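Local coordinates for malonyl-CoA-[acyl-carrier-protein] transacylase (Coxiella burnetii, PDB 3TQE), which probably transfers the malonyl group from malonyl-CoA to the holo acyl carrier protein, yielding malonyl-ACP and free CoA, at residues L70-W81 and V275-N283; A102-E113 and I223-H234. All coordinates share one frame; numbering follows the deposited sequence. Where two conformers were deposited one is given.

Interaction 1. Residues L70-W81 and V275-N283; sequences LLTADVAIFRCW and VFMECGPDN. With EDO (1,2-ethanediol), chain D.
The carboxylate oxygen OD1 of D74 is approached by two carbons of the turn that follows strand 275-278: CA of G280 at 3.2 Å and CD of P281. No hydrogen bond joins the two segments; the carboxylate instead lies over the C279-P281 backbone. With D74 CG beside the backbone N (chi1 -74°), it comes to 3.3 Å from C279 O; OD1 and that oxygen, both acceptors, are not hydrogen-bonded. C279 O also makes a CA-H...O contact with D74 CA. One helical turn on, I77 CD1 lies 3.4 Å from G280 C. C279, centre of an inverse gamma turn, turns SG anti to its backbone N (chi1 -165°); the sulfur sits 3.6 Å from F78 CB and near the plane of the F78 ring, at its edge, with I77 CG2 on its flank. L70 CD2 meets P281 CG at 3.5 Å, and W81 CH2 meets CE of the selenomethionine M277, in one of its conformers, at 3.9 Å. Away from the turn, the extended R79 chain holds an ethanediol, NE to O1 and NH2 to O2, each at 2.8 Å. The contact seats helix 63-83 on the C-terminal end of a parallel-sheet strand, with helix 97-105 packing on L70, D74 and F78 and helix 304-313 on W81.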
loop_
_atom_site.group_PDB
_atom_site.type_symbol
_atom_site.label_atom_id
_atom_site.label_comp_id
_atom_site.label_asym_id
_atom_site.label_seq_id
_atom_site.Cartn_x
_atom_site.Cartn_y
_atom_site.Cartn_z
ATOM N N LEU A 70 -7.202 -5.385 3.998
ATOM C CA LEU A 70 -6.740 -4.944 2.690
ATOM C C LEU A 70 -5.828 -5.960 2.043
ATOM O O LEU A 70 -5.875 -6.181 0.827
ATOM C CB LEU A 70 -6.053 -3.617 2.802
ATOM C CG LEU A 70 -7.025 -2.464 2.882
ATOM C CD1 LEU A 70 -6.218 -1.204 3.176
ATOM C CD2 LEU A 70 -7.859 -2.319 1.595
ATOM N N LEU A 71 -4.979 -6.612 2.830
ATOM C CA LEU A 71 -4.156 -7.660 2.245
ATOM C C LEU A 71 -5.052 -8.718 1.617
ATOM O O LEU A 71 -4.830 -9.182 0.492
ATOM C CB LEU A 71 -3.248 -8.290 3.294
ATOM C CG LEU A 71 -2.505 -9.526 2.841
ATOM C CD1 LEU A 71 -1.506 -9.131 1.786
ATOM C CD2 LEU A 71 -1.862 -10.242 4.022
ATOM N N THR A 72 -6.092 -9.094 2.336
ATOM C CA THR A 72 -7.006 -10.142 1.885
ATOM C C THR A 72 -7.767 -9.686 0.645
ATOM O O THR A 72 -7.902 -10.439 -0.301
ATOM C CB THR A 72 -7.932 -10.553 3.031
ATOM O OG1 THR A 72 -7.142 -11.018 4.117
ATOM C CG2 THR A 72 -8.877 -11.669 2.599
ATOM N N ALA A 73 -8.236 -8.455 0.653
ATOM C CA ALA A 73 -8.958 -7.910 -0.498
ATOM C C ALA A 73 -8.060 -7.882 -1.730
ATOM O O ALA A 73 -8.464 -8.283 -2.815
ATOM C CB ALA A 73 -9.472 -6.526 -0.200
ATOM N N ASP A 74 -6.824 -7.428 -1.546
ATOM C CA ASP A 74 -5.910 -7.319 -2.670
ATOM C C ASP A 74 -5.613 -8.716 -3.224
ATOM O O ASP A 74 -5.587 -8.915 -4.433
ATOM C CB ASP A 74 -4.605 -6.703 -2.204
ATOM C CG ASP A 74 -4.666 -5.195 -1.912
ATOM O OD1 ASP A 74 -5.721 -4.546 -1.999
ATOM O OD2 ASP A 74 -3.569 -4.664 -1.565
ATOM N N VAL A 75 -5.341 -9.677 -2.351
ATOM C CA VAL A 75 -5.043 -11.021 -2.791
ATOM C C VAL A 75 -6.268 -11.666 -3.437
ATOM O O VAL A 75 -6.161 -12.363 -4.427
ATOM C CB VAL A 75 -4.536 -11.851 -1.633
ATOM C CG1 VAL A 75 -4.497 -13.312 -1.993
ATOM C CG2 VAL A 75 -3.167 -11.338 -1.219
ATOM N N ALA A 76 -7.443 -11.420 -2.886
ATOM C CA ALA A 76 -8.676 -11.942 -3.495
ATOM C C ALA A 76 -8.812 -11.471 -4.922
ATOM O O ALA A 76 -9.193 -12.249 -5.806
ATOM C CB ALA A 76 -9.882 -11.549 -2.665
ATOM N N ILE A 77 -8.540 -10.199 -5.148
ATOM C CA ILE A 77 -8.662 -9.652 -6.508
ATOM C C ILE A 77 -7.620 -10.256 -7.416
ATOM O O ILE A 77 -7.909 -10.612 -8.558
ATOM C CB ILE A 77 -8.615 -8.133 -6.498
ATOM C CG1 ILE A 77 -9.923 -7.624 -5.882
ATOM C CG2 ILE A 77 -8.375 -7.571 -7.903
ATOM C CD1 ILE A 77 -9.918 -6.174 -5.534
ATOM N N PHE A 78 -6.401 -10.413 -6.924
ATOM C CA PHE A 78 -5.413 -11.099 -7.727
ATOM C C PHE A 78 -5.836 -12.482 -8.113
ATOM O O PHE A 78 -5.639 -12.920 -9.243
ATOM C CB PHE A 78 -4.109 -11.158 -6.966
ATOM C CG PHE A 78 -3.021 -11.831 -7.710
ATOM C CD1 PHE A 78 -2.322 -11.148 -8.665
ATOM C CD2 PHE A 78 -2.721 -13.156 -7.481
ATOM C CE1 PHE A 78 -1.323 -11.775 -9.372
ATOM C CE2 PHE A 78 -1.708 -13.773 -8.191
ATOM C CZ PHE A 78 -1.047 -13.083 -9.121
ATOM N N ARG A 79 -6.438 -13.192 -7.178
ATOM C CA ARG A 79 -6.869 -14.540 -7.459
ATOM C C ARG A 79 -8.008 -14.571 -8.464
ATOM O O ARG A 79 -8.109 -15.508 -9.244
ATOM C CB ARG A 79 -7.292 -15.199 -6.179
ATOM C CG ARG A 79 -6.117 -15.529 -5.289
ATOM C CD ARG A 79 -6.516 -16.116 -3.993
ATOM N NE ARG A 79 -5.348 -16.552 -3.267
ATOM C CZ ARG A 79 -5.404 -17.161 -2.090
ATOM N NH1 ARG A 79 -6.580 -17.385 -1.503
ATOM N NH2 ARG A 79 -4.284 -17.581 -1.515
ATOM N N CYS A 80 -8.856 -13.571 -8.430
ATOM C CA CYS A 80 -9.919 -13.454 -9.435
ATOM C C CYS A 80 -9.330 -13.157 -10.819
ATOM O O CYS A 80 -9.755 -13.716 -11.800
ATOM C CB CYS A 80 -10.891 -12.358 -9.068
ATOM S SG CYS A 80 -11.941 -12.772 -7.683
ATOM N N TRP A 81 -8.356 -12.273 -10.893
ATOM C CA TRP A 81 -7.631 -12.021 -12.130
ATOM C C TRP A 81 -7.107 -13.314 -12.698
ATOM O O TRP A 81 -7.310 -13.595 -13.881
ATOM C CB TRP A 81 -6.473 -11.072 -11.857
ATOM C CG TRP A 81 -5.530 -10.873 -12.976
ATOM C CD1 TRP A 81 -4.401 -11.538 -13.186
ATOM C CD2 TRP A 81 -5.644 -9.926 -14.026
ATOM N NE1 TRP A 81 -3.771 -11.072 -14.297
ATOM C CE2 TRP A 81 -4.511 -10.070 -14.832
ATOM C CE3 TRP A 81 -6.538 -8.915 -14.310
ATOM C CZ2 TRP A 81 -4.283 -9.280 -15.920
ATOM C CZ3 TRP A 81 -6.301 -8.131 -15.396
ATOM C CH2 TRP A 81 -5.177 -8.303 -16.171
ATOM N N VAL A 275 0.796 0.671 -18.469
ATOM C CA VAL A 275 -0.518 0.152 -18.131
ATOM C C VAL A 275 -0.394 -0.470 -16.757
ATOM O O VAL A 275 0.492 -1.270 -16.502
ATOM C CB VAL A 275 -0.984 -0.914 -19.108
ATOM C CG1 VAL A 275 -2.280 -1.518 -18.664
ATOM C CG2 VAL A 275 -1.116 -0.295 -20.487
ATOM N N PHE A 276 -1.233 0.002 -15.862
ATOM C CA PHE A 276 -1.216 -0.410 -14.465
ATOM C C PHE A 276 -2.588 -0.970 -14.132
ATOM O O PHE A 276 -3.607 -0.416 -14.536
ATOM C CB PHE A 276 -0.966 0.807 -13.570
ATOM C CG PHE A 276 0.377 1.445 -13.790
ATOM C CD1 PHE A 276 1.459 1.124 -12.991
ATOM C CD2 PHE A 276 0.571 2.330 -14.831
ATOM C CE1 PHE A 276 2.688 1.698 -13.209
ATOM C CE2 PHE A 276 1.831 2.901 -15.049
ATOM C CZ PHE A 276 2.870 2.572 -14.253
HETATM N N MSE A 277 -2.618 -2.043 -13.362
HETATM C CA MSE A 277 -3.870 -2.598 -12.864
HETATM C C MSE A 277 -3.839 -2.420 -11.377
HETATM O O MSE A 277 -2.851 -2.788 -10.736
HETATM C CB MSE A 277 -3.978 -4.087 -13.146
HETATM C CG MSE A 277 -4.558 -4.412 -14.445
HETATM SE SE MSE A 277 -3.332 -3.907 -15.781
HETATM C CE MSE A 277 -4.289 -4.683 -17.284
ATOM N N GLU A 278 -4.899 -1.843 -10.838
ATOM C CA GLU A 278 -4.991 -1.618 -9.417
ATOM C C GLU A 278 -5.627 -2.846 -8.790
ATOM O O GLU A 278 -6.811 -3.146 -8.992
ATOM C CB GLU A 278 -5.760 -0.337 -9.117
ATOM C CG GLU A 278 -5.828 0.011 -7.637
ATOM C CD GLU A 278 -5.933 1.504 -7.317
ATOM O OE1 GLU A 278 -6.243 2.334 -8.208
ATOM O OE2 GLU A 278 -5.674 1.846 -6.134
ATOM N N CYS A 279 -4.800 -3.622 -8.118
ATOM C CA CYS A 279 -5.201 -4.913 -7.606
ATOM C C CYS A 279 -5.629 -4.774 -6.166
ATOM O O CYS A 279 -4.941 -5.158 -5.245
ATOM C CB CYS A 279 -4.078 -5.914 -7.775
ATOM S SG CYS A 279 -4.595 -7.613 -7.571
ATOM N N GLY A 280 -6.799 -4.204 -5.992
ATOM C CA GLY A 280 -7.360 -3.955 -4.673
ATOM C C GLY A 280 -8.589 -3.103 -4.805
ATOM O O GLY A 280 -8.994 -2.709 -5.908
ATOM N N PRO A 281 -9.212 -2.793 -3.679
ATOM C CA PRO A 281 -10.369 -1.927 -3.657
ATOM C C PRO A 281 -9.974 -0.466 -3.850
ATOM O O PRO A 281 -8.816 -0.083 -3.624
ATOM C CB PRO A 281 -10.899 -2.142 -2.266
ATOM C CG PRO A 281 -9.659 -2.416 -1.441
ATOM C CD PRO A 281 -8.745 -3.158 -2.344
ATOM N N ASP A 282 -10.942 0.345 -4.258
ATOM C CA ASP A 282 -10.805 1.784 -4.407
ATOM C C ASP A 282 -9.894 2.109 -5.593
ATOM O O ASP A 282 -9.376 1.220 -6.241
ATOM C CB ASP A 282 -10.365 2.443 -3.095
ATOM C CG ASP A 282 -10.899 3.854 -2.913
ATOM O OD1 ASP A 282 -11.407 4.469 -3.897
ATOM O OD2 ASP A 282 -10.765 4.344 -1.771
ATOM N N ASN A 283 -9.746 3.383 -5.877
ATOM C CA ASN A 283 -8.967 3.846 -7.008
ATOM C C ASN A 283 -7.924 4.876 -6.590
ATOM O O ASN A 283 -7.556 5.763 -7.366
ATOM C CB ASN A 283 -9.890 4.364 -8.100
ATOM C CG ASN A 283 -10.688 5.561 -7.675
ATOM O OD1 ASN A 283 -10.551 6.063 -6.579
ATOM N ND2 ASN A 283 -11.550 6.040 -8.586
HETATM C C1 EDO D . -1.807 -15.602 -4.266
HETATM O O1 EDO D . -2.967 -16.264 -4.728
HETATM C C2 EDO D . -0.920 -16.608 -3.551
HETATM O O2 EDO D . -1.661 -17.326 -2.544
#

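Interaction 2. Residues A102-E113 and I223-H234. With GLY (glycine), chain C.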
loop_
_atom_site.group_PDB
_atom_site.type_symbol
_atom_site.label_atom_id
_atom_site.label_comp_id
_atom_site.label_asym_id
_atom_site.label_seq_id
_atom_site.Cartn_x
_atom_site.Cartn_y
_atom_site.Cartn_z
ATOM N N ALA A 102 1.740 -7.680 -2.740
ATOM C CA ALA A 102 2.577 -7.940 -3.921
ATOM C C ALA A 102 3.439 -9.170 -3.664
ATOM O O ALA A 102 3.577 -10.045 -4.507
ATOM C CB ALA A 102 3.416 -6.741 -4.232
ATOM N N LEU A 103 4.009 -9.268 -2.472
ATOM C CA LEU A 103 4.843 -10.396 -2.162
ATOM C C LEU A 103 4.104 -11.710 -2.058
ATOM O O LEU A 103 4.623 -12.747 -2.447
ATOM C CB LEU A 103 5.636 -10.149 -0.889
ATOM C CG LEU A 103 6.746 -9.122 -1.022
ATOM C CD1 LEU A 103 7.215 -8.717 0.356
ATOM C CD2 LEU A 103 7.898 -9.660 -1.900
ATOM N N VAL A 104 2.878 -11.673 -1.579
ATOM C CA VAL A 104 2.046 -12.860 -1.606
ATOM C C VAL A 104 1.737 -13.273 -3.036
ATOM O O VAL A 104 1.886 -14.438 -3.433
ATOM C CB VAL A 104 0.738 -12.673 -0.800
ATOM C CG1 VAL A 104 -0.215 -13.843 -1.082
ATOM C CG2 VAL A 104 1.038 -12.569 0.662
ATOM N N CYS A 105 1.352 -12.315 -3.858
ATOM C CA CYS A 105 0.956 -12.625 -5.219
ATOM C C CYS A 105 2.134 -13.006 -6.107
ATOM O O CYS A 105 1.977 -13.786 -7.033
ATOM C CB CYS A 105 0.176 -11.466 -5.778
ATOM S SG CYS A 105 -1.377 -11.211 -4.891
ATOM N N ALA A 106 3.331 -12.539 -5.751
ATOM C CA ALA A 106 4.566 -12.913 -6.454
ATOM C C ALA A 106 5.092 -14.276 -5.999
ATOM O O ALA A 106 6.100 -14.759 -6.511
ATOM C CB ALA A 106 5.661 -11.857 -6.189
ATOM N N GLY A 107 4.477 -14.866 -4.994
ATOM C CA GLY A 107 4.876 -16.161 -4.494
ATOM C C GLY A 107 5.970 -16.158 -3.447
ATOM O O GLY A 107 6.501 -17.205 -3.122
ATOM N N ALA A 108 6.279 -15.007 -2.873
ATOM C CA ALA A 108 7.360 -14.915 -1.909
ATOM C C ALA A 108 6.891 -15.279 -0.510
ATOM O O ALA A 108 7.641 -15.817 0.272
ATOM C CB ALA A 108 7.947 -13.527 -1.904
ATOM N N LEU A 109 5.641 -14.951 -0.186
ATOM C CA LEU A 109 5.064 -15.152 1.152
ATOM C C LEU A 109 3.793 -15.958 1.030
ATOM O O LEU A 109 2.987 -15.722 0.121
ATOM C CB LEU A 109 4.645 -13.837 1.824
ATOM C CG LEU A 109 5.663 -12.768 2.109
ATOM C CD1 LEU A 109 4.970 -11.553 2.728
ATOM C CD2 LEU A 109 6.755 -13.342 3.024
ATOM N N LYS A 110 3.606 -16.892 1.948
ATOM C CA LYS A 110 2.380 -17.661 2.024
ATOM C C LYS A 110 1.276 -16.741 2.511
ATOM O O LYS A 110 1.459 -16.019 3.480
ATOM C CB LYS A 110 2.526 -18.831 3.000
ATOM C CG LYS A 110 1.295 -19.709 3.059
ATOM C CD LYS A 110 1.503 -20.985 3.861
ATOM C CE LYS A 110 0.214 -21.778 3.889
ATOM N NZ LYS A 110 0.442 -23.242 3.979
ATOM N N PHE A 111 0.133 -16.770 1.844
ATOM C CA PHE A 111 -0.959 -15.866 2.181
ATOM C C PHE A 111 -1.321 -15.876 3.661
ATOM O O PHE A 111 -1.387 -14.827 4.274
ATOM C CB PHE A 111 -2.180 -16.179 1.314
ATOM C CG PHE A 111 -3.376 -15.397 1.660
ATOM C CD1 PHE A 111 -3.321 -14.034 1.687
ATOM C CD2 PHE A 111 -4.555 -16.006 1.968
ATOM C CE1 PHE A 111 -4.397 -13.302 2.006
ATOM C CE2 PHE A 111 -5.663 -15.250 2.292
ATOM C CZ PHE A 111 -5.571 -13.908 2.317
ATOM N N GLU A 112 -1.599 -17.041 4.236
ATOM C CA GLU A 112 -2.120 -17.070 5.608
ATOM C C GLU A 112 -1.033 -16.609 6.591
ATOM O O GLU A 112 -1.324 -15.953 7.582
ATOM C CB GLU A 112 -2.633 -18.460 5.946
ATOM C CG GLU A 112 -3.880 -18.831 5.139
ATOM C CD GLU A 112 -3.806 -20.206 4.456
ATOM O OE1 GLU A 112 -3.079 -21.099 4.965
ATOM O OE2 GLU A 112 -4.452 -20.395 3.383
ATOM N N GLU A 113 0.223 -16.861 6.260
ATOM C CA GLU A 113 1.317 -16.338 7.073
ATOM C C GLU A 113 1.378 -14.824 6.973
ATOM O O GLU A 113 1.567 -14.117 7.966
ATOM C CB GLU A 113 2.628 -17.001 6.689
ATOM C CG GLU A 113 2.560 -18.493 6.993
ATOM C CD GLU A 113 3.780 -19.299 6.664
ATOM O OE1 GLU A 113 4.789 -18.734 6.182
ATOM O OE2 GLU A 113 3.700 -20.544 6.899
ATOM N N ILE A 223 9.265 -16.077 9.468
ATOM C CA ILE A 223 8.386 -16.396 8.350
ATOM C C ILE A 223 9.230 -16.821 7.155
ATOM O O ILE A 223 10.255 -16.245 6.879
ATOM C CB ILE A 223 7.446 -15.205 7.993
ATOM C CG1 ILE A 223 6.443 -15.600 6.894
ATOM C CG2 ILE A 223 8.222 -14.011 7.518
ATOM C CD1 ILE A 223 5.334 -14.545 6.631
ATOM N N SER A 224 8.789 -17.849 6.458
ATOM C CA SER A 224 9.501 -18.338 5.303
ATOM C C SER A 224 9.278 -17.420 4.133
ATOM O O SER A 224 8.169 -17.022 3.868
ATOM C CB SER A 224 8.985 -19.719 4.941
ATOM O OG SER A 224 9.237 -20.621 5.988
ATOM N N ILE A 225 10.340 -17.084 3.437
ATOM C CA ILE A 225 10.259 -16.219 2.290
ATOM C C ILE A 225 10.931 -16.900 1.132
ATOM O O ILE A 225 12.085 -17.284 1.227
ATOM C CB ILE A 225 10.909 -14.866 2.541
ATOM C CG1 ILE A 225 10.269 -14.214 3.766
ATOM C CG2 ILE A 225 10.790 -14.020 1.300
ATOM C CD1 ILE A 225 10.871 -12.878 4.184
ATOM N N ASP A 226 10.198 -17.051 0.040
ATOM C CA ASP A 226 10.719 -17.582 -1.201
ATOM C C ASP A 226 11.082 -16.452 -2.148
ATOM O O ASP A 226 10.667 -15.307 -1.956
ATOM C CB ASP A 226 9.691 -18.488 -1.840
ATOM C CG ASP A 226 9.517 -19.801 -1.103
ATOM O OD1 ASP A 226 10.389 -20.168 -0.295
ATOM O OD2 ASP A 226 8.502 -20.486 -1.366
ATOM N N SER A 227 11.849 -16.740 -3.192
ATOM C CA SER A 227 12.195 -15.679 -4.119
ATOM C C SER A 227 10.925 -15.337 -4.899
ATOM O O SER A 227 10.231 -16.243 -5.343
ATOM C CB SER A 227 13.335 -16.058 -5.074
ATOM O OG SER A 227 14.579 -15.974 -4.416
ATOM N N PRO A 228 10.631 -14.045 -5.058
ATOM C CA PRO A 228 9.468 -13.680 -5.831
ATOM C C PRO A 228 9.596 -14.170 -7.259
ATOM O O PRO A 228 10.675 -14.116 -7.842
ATOM C CB PRO A 228 9.468 -12.133 -5.771
ATOM C CG PRO A 228 10.241 -11.806 -4.549
ATOM C CD PRO A 228 11.305 -12.850 -4.528
ATOM N N LYS A 229 8.483 -14.589 -7.834
ATOM C CA LYS A 229 8.438 -15.079 -9.203
ATOM C C LYS A 229 8.083 -13.996 -10.222
ATOM O O LYS A 229 8.152 -14.207 -11.433
ATOM C CB LYS A 229 7.432 -16.219 -9.263
ATOM C CG LYS A 229 7.858 -17.410 -8.440
ATOM C CD LYS A 229 6.997 -18.609 -8.736
ATOM C CE LYS A 229 7.388 -19.798 -7.873
ATOM N NZ LYS A 229 8.870 -19.987 -7.749
ATOM N N VAL A 230 7.683 -12.835 -9.730
ATOM C CA VAL A 230 7.471 -11.634 -10.504
ATOM C C VAL A 230 8.198 -10.569 -9.688
ATOM O O VAL A 230 8.133 -10.596 -8.456
ATOM C CB VAL A 230 5.966 -11.262 -10.566
ATOM C CG1 VAL A 230 5.748 -9.892 -11.197
ATOM C CG2 VAL A 230 5.151 -12.361 -11.292
ATOM N N PRO A 231 8.918 -9.672 -10.349
ATOM C CA PRO A 231 9.638 -8.661 -9.607
ATOM C C PRO A 231 8.699 -7.763 -8.835
ATOM O O PRO A 231 7.701 -7.323 -9.378
ATOM C CB PRO A 231 10.363 -7.855 -10.672
ATOM C CG PRO A 231 10.187 -8.555 -11.903
ATOM C CD PRO A 231 9.167 -9.602 -11.794
ATOM N N VAL A 232 9.029 -7.539 -7.573
ATOM C CA VAL A 232 8.290 -6.645 -6.709
ATOM C C VAL A 232 9.211 -5.486 -6.368
ATOM O O VAL A 232 10.287 -5.694 -5.799
ATOM C CB VAL A 232 7.846 -7.351 -5.433
ATOM C CG1 VAL A 232 7.251 -6.333 -4.481
ATOM C CG2 VAL A 232 6.876 -8.483 -5.762
ATOM N N ILE A 233 8.833 -4.281 -6.758
ATOM C CA ILE A 233 9.645 -3.112 -6.506
ATOM C C ILE A 233 9.314 -2.601 -5.120
ATOM O O ILE A 233 8.207 -2.147 -4.868
ATOM C CB ILE A 233 9.382 -2.009 -7.539
ATOM C CG1 ILE A 233 9.582 -2.504 -8.953
ATOM C CG2 ILE A 233 10.248 -0.773 -7.244
ATOM C CD1 ILE A 233 10.839 -3.127 -9.196
ATOM N N HIS A 234 10.289 -2.642 -4.225
ATOM C CA HIS A 234 10.069 -2.227 -2.844
ATOM C C HIS A 234 10.021 -0.727 -2.666
ATOM O O HIS A 234 10.733 0.022 -3.303
ATOM C CB HIS A 234 11.164 -2.800 -1.972
ATOM C CG HIS A 234 11.070 -4.270 -1.820
ATOM N ND1 HIS A 234 10.310 -4.860 -0.832
ATOM C CD2 HIS A 234 11.579 -5.279 -2.567
ATOM C CE1 HIS A 234 10.386 -6.177 -0.961
ATOM N NE2 HIS A 234 11.151 -6.456 -2.004
HETATM N N GLY C . 13.325 -19.321 2.538
HETATM C CA GLY C . 14.575 -18.710 3.095
HETATM C C GLY C . 14.263 -17.822 4.276
HETATM O O GLY C . 13.072 -17.722 4.642
HETATM O OXT GLY C . 15.183 -17.184 4.863
HETATM O O HOH W 1 5.500 -17.292 3.990
HETATM O O HOH W 2 6.820 -19.509 7.504
#
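P228 meets the last turn of helix 97-105 and the residues after it along its ring: CB rests on CB of A106 at 3.8 Å, while CG meets both CB of A108 at 3.9 Å and CD2 of L103 at 4.1 Å. L103 and P228 run side by side, and L103 CD2 also reaches V232. CG2 of V232, anti to its carbonyl carbon, comes within 3.6 Å of A106 CB. Two backbone bonds fix the loop across the helix end: K229 N gives its hydrogen to A106 O at 2.7 Å, and D226 N to A108 O at 2.8 Å. Farther along, L109 CD2 touches I225 CG1. A water accepts from K110 N and lies in bonding reach of both S224 O and E113 OE1. I225 binds a free glycine through both its backbone N and O, and R248 holds the same ligand. G107, at positive phi, ends the helix in a Schellman motif. That helix starts beside S96, the predicted nucleophile in a GxSxG pattern, so the arrangement is consistent with the strand-turn-helix of a nucleophile elbow, its far end covered by the 223-234 loop.

After strand 9-12 and several helices the chain forms helix 63-83, the first half of interaction 1, then strand 91-94 and helix 97-105, whose end and following turn, together with the first residues of helix 111-128, make the first half of interaction 2. After about 110 residues, which include most of the five-stranded mixed sheet, loop 223-234 returns to close that contact. The chain then reaches strand 275-278 and closes interaction 1, so the loop of interaction 2 falls wholly within that of interaction 1 and the two do not cross. They also touch directly: F78 packs on C105, V75 on V104, and F111 on T72 and R79. Helix 63-83 thus joins the parallel sheet to helices 97-105 and 111-128.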